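Local coordinates for protein chaperone SYCD (Yersinia enterocolitica, PDB 2VGX) that acts as a chaperone for type III secretion translocator proteins and probably also modulates expression of the yop operon, at residues H94-L99 against A106-G111; Q45-L50 against S55-G60. All blocks are in the same frame, centred on the assembly; numbering follows the deposited sequence.

Contact 1 (H94-L99 against A106-G111)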
loop_
_atom_site.group_PDB
_atom_site.type_symbol
_atom_site.label_atom_id
_atom_site.label_comp_id
_atom_site.label_asym_id
_atom_site.label_seq_id
_atom_site.Cartn_x
_atom_site.Cartn_y
_atom_site.Cartn_z
ATOM N N HIS B 94 -25.466 -0.715 2.241
ATOM C CA HIS B 94 -24.754 -1.883 2.790
ATOM C C HIS B 94 -24.745 -1.926 4.305
ATOM O O HIS B 94 -24.899 -2.999 4.883
ATOM C CB HIS B 94 -23.379 -2.095 2.149
ATOM C CG HIS B 94 -23.450 -2.396 0.681
ATOM N ND1 HIS B 94 -24.168 -3.454 0.171
ATOM C CD2 HIS B 94 -22.899 -1.768 -0.383
ATOM C CE1 HIS B 94 -24.063 -3.459 -1.146
ATOM N NE2 HIS B 94 -23.297 -2.444 -1.506
ATOM N N ALA B 95 -24.619 -0.771 4.963
ATOM C CA ALA B 95 -24.750 -0.735 6.416
ATOM C C ALA B 95 -26.145 -1.217 6.863
ATOM O O ALA B 95 -26.244 -1.931 7.855
ATOM C CB ALA B 95 -24.492 0.672 6.966
ATOM N N ALA B 96 -27.201 -0.790 6.166
ATOM C CA ALA B 96 -28.564 -1.274 6.475
ATOM C C ALA B 96 -28.600 -2.803 6.424
ATOM O O ALA B 96 -29.202 -3.441 7.278
ATOM C CB ALA B 96 -29.569 -0.667 5.524
ATOM N N GLU B 97 -27.934 -3.382 5.427
ATOM C CA GLU B 97 -27.881 -4.835 5.252
ATOM C C GLU B 97 -27.219 -5.516 6.434
ATOM O O GLU B 97 -27.703 -6.536 6.920
ATOM C CB GLU B 97 -27.160 -5.214 3.942
ATOM C CG GLU B 97 -27.931 -4.974 2.619
ATOM C CD GLU B 97 -27.178 -5.540 1.435
ATOM O OE1 GLU B 97 -25.936 -5.310 1.321
ATOM O OE2 GLU B 97 -27.805 -6.250 0.622
ATOM N N CYS B 98 -26.093 -4.969 6.902
ATOM C CA CYS B 98 -25.414 -5.500 8.093
ATOM C C CYS B 98 -26.237 -5.289 9.382
ATOM O O CYS B 98 -26.244 -6.155 10.271
ATOM C CB CYS B 98 -24.031 -4.827 8.253
ATOM S SG CYS B 98 -23.002 -5.073 6.786
ATOM N N LEU B 99 -26.897 -4.132 9.496
ATOM C CA LEU B 99 -27.743 -3.829 10.661
ATOM C C LEU B 99 -28.902 -4.826 10.865
ATOM O O LEU B 99 -29.288 -5.148 11.998
ATOM C CB LEU B 99 -28.279 -2.405 10.566
ATOM C CG LEU B 99 -27.223 -1.343 10.907
ATOM C CD1 LEU B 99 -27.639 0.063 10.505
ATOM C CD2 LEU B 99 -26.866 -1.405 12.376
ATOM N N ALA B 106 -34.909 -0.652 13.163
ATOM C CA ALA B 106 -35.122 0.806 13.097
ATOM C C ALA B 106 -33.881 1.478 12.495
ATOM O O ALA B 106 -33.983 2.377 11.644
ATOM C CB ALA B 106 -35.373 1.331 14.467
ATOM N N GLU B 107 -32.712 1.013 12.936
ATOM C CA GLU B 107 -31.429 1.537 12.444
ATOM C C GLU B 107 -31.271 1.238 10.951
ATOM O O GLU B 107 -30.880 2.106 10.159
ATOM C CB GLU B 107 -30.284 0.944 13.279
ATOM C CG GLU B 107 -30.249 1.401 14.715
ATOM C CD GLU B 107 -31.108 0.569 15.701
ATOM O OE1 GLU B 107 -31.994 -0.244 15.308
ATOM O OE2 GLU B 107 -30.871 0.752 16.914
ATOM N N ALA B 108 -31.574 -0.001 10.552
ATOM C CA ALA B 108 -31.570 -0.391 9.144
ATOM C C ALA B 108 -32.542 0.451 8.334
ATOM O O ALA B 108 -32.247 0.833 7.232
ATOM C CB ALA B 108 -31.959 -1.868 8.988
ATOM N N GLU B 109 -33.717 0.698 8.879
ATOM C CA GLU B 109 -34.719 1.505 8.181
ATOM C C GLU B 109 -34.244 2.967 7.949
ATOM O O GLU B 109 -34.416 3.519 6.854
ATOM C CB GLU B 109 -36.019 1.493 8.981
ATOM C CG GLU B 109 -37.209 2.007 8.203
ATOM C CD GLU B 109 -38.470 2.007 9.034
ATOM O OE1 GLU B 109 -38.494 2.741 10.034
ATOM O OE2 GLU B 109 -39.431 1.277 8.681
ATOM N N SER B 110 -33.664 3.592 8.968
ATOM C CA SER B 110 -33.089 4.953 8.761
ATOM C C SER B 110 -32.027 4.967 7.650
ATOM O O SER B 110 -31.990 5.892 6.849
ATOM C CB SER B 110 -32.487 5.527 10.041
ATOM O OG SER B 110 -33.449 5.578 11.083
ATOM N N GLY B 111 -31.183 3.936 7.593
ATOM C CA GLY B 111 -30.165 3.803 6.538
ATOM C C GLY B 111 -30.782 3.685 5.147
ATOM O O GLY B 111 -30.358 4.351 4.213
#

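Contact 2 (Q45-L50 against S55-G60)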
loop_
_atom_site.group_PDB
_atom_site.type_symbol
_atom_site.label_atom_id
_atom_site.label_comp_id
_atom_site.label_asym_id
_atom_site.label_seq_id
_atom_site.Cartn_x
_atom_site.Cartn_y
_atom_site.Cartn_z
ATOM N N GLN B 45 -7.438 -2.891 3.621
ATOM C CA GLN B 45 -7.011 -2.331 4.897
ATOM C C GLN B 45 -5.712 -1.488 4.777
ATOM O O GLN B 45 -5.622 -0.384 5.357
ATOM C CB GLN B 45 -6.810 -3.427 5.916
ATOM C CG GLN B 45 -6.466 -2.880 7.253
ATOM C CD GLN B 45 -6.401 -3.957 8.304
ATOM O OE1 GLN B 45 -5.896 -5.059 8.053
ATOM N NE2 GLN B 45 -6.904 -3.646 9.489
ATOM N N ALA B 46 -4.707 -1.991 4.055
ATOM C CA ALA B 46 -3.469 -1.210 3.817
ATOM C C ALA B 46 -3.775 0.074 3.041
ATOM O O ALA B 46 -3.211 1.128 3.327
ATOM C CB ALA B 46 -2.416 -2.052 3.032
ATOM N N LEU B 47 -4.704 -0.009 2.089
ATOM C CA LEU B 47 -5.077 1.148 1.267
ATOM C C LEU B 47 -5.744 2.229 2.139
ATOM O O LEU B 47 -5.453 3.421 1.983
ATOM C CB LEU B 47 -5.998 0.728 0.109
ATOM C CG LEU B 47 -5.330 -0.050 -1.058
ATOM C CD1 LEU B 47 -6.372 -0.626 -2.032
ATOM C CD2 LEU B 47 -4.350 0.880 -1.781
ATOM N N CYS B 48 -6.615 1.797 3.056
ATOM C CA CYS B 48 -7.321 2.723 3.962
ATOM C C CYS B 48 -6.322 3.470 4.843
ATOM O O CYS B 48 -6.530 4.646 5.155
ATOM C CB CYS B 48 -8.304 1.982 4.839
ATOM S SG CYS B 48 -9.808 1.442 3.960
ATOM N N VAL B 49 -5.255 2.791 5.240
ATOM C CA VAL B 49 -4.174 3.426 6.018
ATOM C C VAL B 49 -3.360 4.442 5.225
ATOM O O VAL B 49 -2.997 5.540 5.754
ATOM C CB VAL B 49 -3.294 2.350 6.677
ATOM C CG1 VAL B 49 -2.073 2.955 7.386
ATOM C CG2 VAL B 49 -4.155 1.549 7.680
ATOM N N LEU B 50 -3.076 4.078 3.967
ATOM C CA LEU B 50 -2.293 4.922 3.064
ATOM C C LEU B 50 -3.036 6.160 2.609
ATOM O O LEU B 50 -2.417 7.211 2.446
ATOM C CB LEU B 50 -1.742 4.110 1.882
ATOM C CG LEU B 50 -0.690 3.035 2.234
ATOM C CD1 LEU B 50 -0.683 1.834 1.227
ATOM C CD2 LEU B 50 0.716 3.646 2.427
ATOM N N SER B 55 -12.901 7.309 -0.141
ATOM C CA SER B 55 -14.103 6.507 0.155
ATOM C C SER B 55 -14.102 5.129 -0.549
ATOM O O SER B 55 -14.697 4.172 -0.031
ATOM C CB SER B 55 -15.372 7.292 -0.243
ATOM O OG SER B 55 -15.423 7.496 -1.657
ATOM N N ARG B 56 -13.460 5.026 -1.724
ATOM C CA ARG B 56 -13.375 3.768 -2.481
ATOM C C ARG B 56 -12.785 2.634 -1.656
ATOM O O ARG B 56 -13.234 1.488 -1.740
ATOM C CB ARG B 56 -12.508 3.914 -3.748
ATOM C CG ARG B 56 -13.037 4.905 -4.794
ATOM C CD ARG B 56 -12.040 4.954 -5.961
ATOM N NE ARG B 56 -10.705 5.389 -5.531
ATOM C CZ ARG B 56 -9.582 5.152 -6.219
ATOM N NH1 ARG B 56 -9.625 4.477 -7.389
ATOM N NH2 ARG B 56 -8.405 5.587 -5.746
ATOM N N PHE B 57 -11.787 2.970 -0.846
ATOM C CA PHE B 57 -11.097 1.981 0.009
ATOM C C PHE B 57 -11.950 1.486 1.158
ATOM O O PHE B 57 -11.838 0.293 1.525
ATOM C CB PHE B 57 -9.754 2.545 0.516
ATOM C CG PHE B 57 -8.833 3.030 -0.599
ATOM C CD1 PHE B 57 -8.974 2.556 -1.916
ATOM C CD2 PHE B 57 -7.820 3.962 -0.320
ATOM C CE1 PHE B 57 -8.129 3.009 -2.932
ATOM C CE2 PHE B 57 -6.952 4.420 -1.320
ATOM C CZ PHE B 57 -7.097 3.940 -2.637
ATOM N N PHE B 58 -12.778 2.382 1.732
ATOM C CA PHE B 58 -13.682 1.989 2.850
ATOM C C PHE B 58 -14.863 1.211 2.352
ATOM O O PHE B 58 -15.382 0.349 3.081
ATOM C CB PHE B 58 -14.089 3.191 3.726
ATOM C CG PHE B 58 -12.877 3.806 4.403
ATOM C CD1 PHE B 58 -12.475 3.339 5.643
ATOM C CD2 PHE B 58 -12.087 4.766 3.738
ATOM C CE1 PHE B 58 -11.310 3.858 6.244
ATOM C CE2 PHE B 58 -10.938 5.280 4.339
ATOM C CZ PHE B 58 -10.570 4.818 5.600
ATOM N N LEU B 59 -15.275 1.495 1.111
ATOM C CA LEU B 59 -16.305 0.658 0.484
ATOM C C LEU B 59 -15.768 -0.777 0.309
ATOM O O LEU B 59 -16.446 -1.744 0.650
ATOM C CB LEU B 59 -16.739 1.239 -0.861
ATOM C CG LEU B 59 -17.866 0.468 -1.601
ATOM C CD1 LEU B 59 -19.170 0.388 -0.717
ATOM C CD2 LEU B 59 -18.129 1.077 -3.002
ATOM N N GLY B 60 -14.543 -0.923 -0.191
ATOM C CA GLY B 60 -13.992 -2.253 -0.419
ATOM C C GLY B 60 -13.750 -2.979 0.894
ATOM O O GLY B 60 -13.973 -4.209 1.006
#

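Contact 1 (H94-L99 against A106-G111)
Leu-99 lays CD1 over one face of the peptide group that joins Glu-107 to Ala-108, 3.8 Å from Glu-107 C and only slightly farther from Ala-108 N. The one ring here, that of His-94, takes no part in the contact with 106-111. At its edge, ND1 donates to Glu-97 OE1 over 2.8 Å, one turn along the same helix. The oxygen lies in the ring plane but is itself approached from above the carboxylate plane. This bond probably helps to hold the turn of the imidazole.

Two alanines and Leu-99 make most of the interface. Ala-96 and Ala-108 are the closest pair in the backbone, with CA atoms 4.1 Å apart. Each methyl touches the backbone of the other: Ala-96 CB is 3.5 Å from Ala-108 O, and Ala-108 CB is 3.6 Å from Ala-96 O. Leu-99 CB also rests on Ala-108 CB, at 4.0 Å. The CG of Leu-99 is anti to the carbonyl carbon (chi1 -76°), which carries CD1 across to the Glu-107 backbone. Glu-107 adds its CB beside Leu-99 CD1, while its bent chain leads the carboxylate away. Gly-111 faces Ala-96 with no side chain between. Such residues let the helix segments run 8.1 Å apart at 167°, as a close antiparallel pair.

The pair is a helical hairpin of this tetratricopeptide-repeat protein, formed by helices 90-100 and 105-119. Helix 71-84 packs against Cys-98 and Leu-99 through Ile-75. On Glu-97, OE1 has a second donor in Gln-66 of helix 55-67. Helix 128-138 adds Met-135 against Glu-97 and Leu-136 against Glu-109.

Contact 2 (Q45-L50 against S55-G60)
Cys-48 and Phe-58 meet because both first torsions place the outer atom anti to the carbonyl carbon. For Cys-48 (chi1 -74°) this sends SG across to the partner helix. For Phe-58 it swings the ring back to lie under that sulfur. SG stands 3.6 Å from the centroid of the Phe-58 ring and only 9° off its normal, so it is over the centre of one face. Cys-48 CB follows off-centre, 3.7 Å from Phe-58 CZ.

The same sulfur also reaches Phe-57. It lies 3.6 Å from Phe-57 CB and 3.4 Å from Phe-57 O. The sulfur thus touches the backbone of one phenylalanine and the ring of the next.

Phe-57 turns its own ring to Leu-47. Leu-47 CB sits over one face, 3.8 Å from the ring centroid, in a CH-pi contact. The two side chains cross at about a right angle. Beside this, Phe-57 CD2 comes to 3.3 Å from Leu-47 O.

The helix segments are antiparallel at 153°, joined by a short loop, as in the helical hairpins of tetratricopeptide repeats. Leu-21 of helix 18-33 touches both Leu-47 and Phe-57, and Tyr-80 meets the Phe-58 ring. The far side of helix 44-50 packs on the other protein chain of the assembly.

No hydrogen bond links the two segments. Cohesion comes from the sulfur-aromatic and CH-pi contacts and from close apolar fit, as suits a contact whose four touching residues are all buried.

How the contacts relate
Both contacts join antiparallel neighbours linked by a short connection, but they use different helices. Contact 2 pairs helices 44-50 and 55-67; contact 1, later in the chain, pairs 90-100 and 105-119. Their centres are 21 Å apart. Contact 2 lies nearer the middle of the chain, and all its touching residues are buried. Contact 1 is more peripheral, with Glu-107 exposed at its edge. The chemistry follows: aromatic rings and sulfur fill contact 2, whereas alanines and one leucine meet the partner backbone in contact 1. Helix 55-67 links the two regions, since its Gln-66 reaches Glu-97. Only contact 2 has the second protein chain within reach.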